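PDB 5UAM: ulvan Lyase-PL25 from Pseudoalteromonas sp. PLSV, which cleaves ulvan, the sulfated cell-wall polysaccharide of green seaweeds, as a lyase of polysaccharide lyase family 25 with a beta-propeller fold. Local coordinates for residues D63-S68 with P79-I84. Sequence-based numbering, arbitrary orientation. Where two conformers were deposited one is given.
Sequences DPYIAS and PFRAGI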
# COMPACT_ATOMS: atom_id res chain seq x y z
N ASP A 63 -7.50 14.44 5.79
CA ASP A 63 -7.74 13.78 7.06
C ASP A 63 -8.26 12.36 6.81
O ASP A 63 -8.92 12.10 5.79
CB ASP A 63 -8.77 14.56 7.89
CG ASP A 63 -8.27 15.93 8.35
OD1 ASP A 63 -7.04 16.10 8.48
OD2 ASP A 63 -9.13 16.82 8.58
N PRO A 64 -7.99 11.43 7.73
CA PRO A 64 -8.46 10.06 7.55
C PRO A 64 -9.92 9.94 7.94
O PRO A 64 -10.34 10.43 8.99
CB PRO A 64 -7.57 9.26 8.52
CG PRO A 64 -7.27 10.23 9.59
CD PRO A 64 -7.10 11.56 8.90
N TYR A 65 -10.69 9.26 7.08
CA TYR A 65 -12.09 8.98 7.34
C TYR A 65 -12.32 7.47 7.35
O TYR A 65 -11.68 6.71 6.61
CB TYR A 65 -12.99 9.64 6.28
CG TYR A 65 -13.16 11.12 6.53
CD1 TYR A 65 -12.13 12.01 6.25
CD2 TYR A 65 -14.31 11.62 7.13
CE1 TYR A 65 -12.24 13.35 6.51
CE2 TYR A 65 -14.44 12.98 7.40
CZ TYR A 65 -13.40 13.84 7.08
OH TYR A 65 -13.53 15.19 7.37
N ILE A 66 -13.26 7.04 8.19
CA ILE A 66 -13.52 5.62 8.39
C ILE A 66 -15.03 5.38 8.40
O ILE A 66 -15.80 6.16 8.97
CB ILE A 66 -12.86 5.10 9.68
CG1 ILE A 66 -13.16 3.62 9.86
CG2 ILE A 66 -13.28 5.90 10.85
CD1 ILE A 66 -12.29 2.95 10.92
N ALA A 67 -15.45 4.32 7.73
CA ALA A 67 -16.83 3.89 7.70
C ALA A 67 -16.88 2.38 7.92
O ALA A 67 -15.86 1.70 7.94
CB ALA A 67 -17.50 4.24 6.36
N SER A 68 -18.08 1.86 8.12
CA SER A 68 -18.24 0.42 8.24
C SER A 68 -19.55 -0.03 7.63
O SER A 68 -20.52 0.73 7.59
CB SER A 68 -18.17 -0.03 9.69
OG SER A 68 -19.28 0.41 10.44
N PRO A 79 -19.19 7.95 7.06
CA PRO A 79 -17.81 8.05 7.56
C PRO A 79 -17.65 9.06 8.69
O PRO A 79 -18.40 10.04 8.81
CB PRO A 79 -17.06 8.52 6.33
CG PRO A 79 -18.04 9.34 5.57
CD PRO A 79 -19.35 8.60 5.75
N PHE A 80 -16.62 8.81 9.50
CA PHE A 80 -16.23 9.68 10.59
C PHE A 80 -14.76 10.03 10.41
O PHE A 80 -13.96 9.20 9.96
CB PHE A 80 -16.39 8.98 11.96
CG PHE A 80 -17.79 8.55 12.27
CD1 PHE A 80 -18.69 9.47 12.76
CD2 PHE A 80 -18.18 7.24 12.12
CE1 PHE A 80 -20.01 9.09 13.07
CE2 PHE A 80 -19.50 6.87 12.43
CZ PHE A 80 -20.38 7.78 12.90
N ARG A 81 -14.41 11.25 10.79
CA ARG A 81 -13.02 11.68 10.76
C ARG A 81 -12.28 11.10 11.97
O ARG A 81 -12.72 11.26 13.11
CB ARG A 81 -12.93 13.20 10.79
CG ARG A 81 -11.49 13.68 10.72
CD ARG A 81 -11.37 15.17 10.53
NE ARG A 81 -11.83 15.91 11.68
CZ ARG A 81 -11.62 17.21 11.84
NH1 ARG A 81 -10.93 17.89 10.93
NH2 ARG A 81 -12.07 17.82 12.92
N ALA A 82 -11.13 10.46 11.72
CA ALA A 82 -10.38 9.80 12.78
C ALA A 82 -9.19 10.60 13.31
O ALA A 82 -8.62 10.23 14.33
CB ALA A 82 -9.87 8.43 12.29
N GLY A 83 -8.79 11.68 12.64
CA GLY A 83 -7.62 12.44 13.05
C GLY A 83 -7.44 13.65 12.16
O GLY A 83 -8.22 13.87 11.23
N ILE A 84 -6.41 14.43 12.47
CA ILE A 84 -6.15 15.71 11.82
C ILE A 84 -4.75 15.66 11.24
O ILE A 84 -3.76 15.64 11.98
CB ILE A 84 -6.33 16.89 12.79
CG1 ILE A 84 -7.78 16.94 13.29
CG2 ILE A 84 -5.91 18.20 12.12
CD1 ILE A 84 -8.03 17.98 14.35
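Asp63 OD2 accepts a hydrogen bond from Arg81 NH1 at 3.1 Å, part of a salt bridge. Asp63 OD1 is held by two further groups: it accepts a hydrogen bond from the backbone N of Ser85 and forms a salt bridge with Arg89 NH1. This cluster closes the open end of a beta hairpin, strands 64-70 and 75-81, which form the last two strands of a four-stranded antiparallel blade in the beta-propeller. Arg81 NH1 comes from above the carboxylate plane, and the two flat groups are turned 62° apart. The oxygen lies close to the guanidinium plane. Replacing Asp63 by an alanine removes the carboxylate, which would probably leave Arg81 and Arg89 without their shared acid and the Arg81 guanidinium freer to turn.

With CG anti to the backbone N (chi1 -178°), the Arg81 chain runs past the Tyr65 ring before bending at chi3 toward Asp63. Its CB sits over one ring face, 4.0 Å from the centroid, as a CH-pi contact. Pro79 CB lies at the ring edge.

Ile66 and Phe80 make the hydrogen-bonded antiparallel pair. Ile66 N reaches Phe80 O at 2.9 Å, and Phe80 N reaches Ile66 O at 2.8 Å. On the neighbouring blade Trp152 packs against Ile66 and Ala82, and Ile114 and Tyr116 meet Pro64, whose side chain lies about 7 Å from that of Lys101, a probable substrate-binding residue. Beyond the end of strand 75-81 the pairing continues for one more bond: Ala82 N points almost straight at Pro64 O, 2.8 Å away, with 173° at the hydrogen.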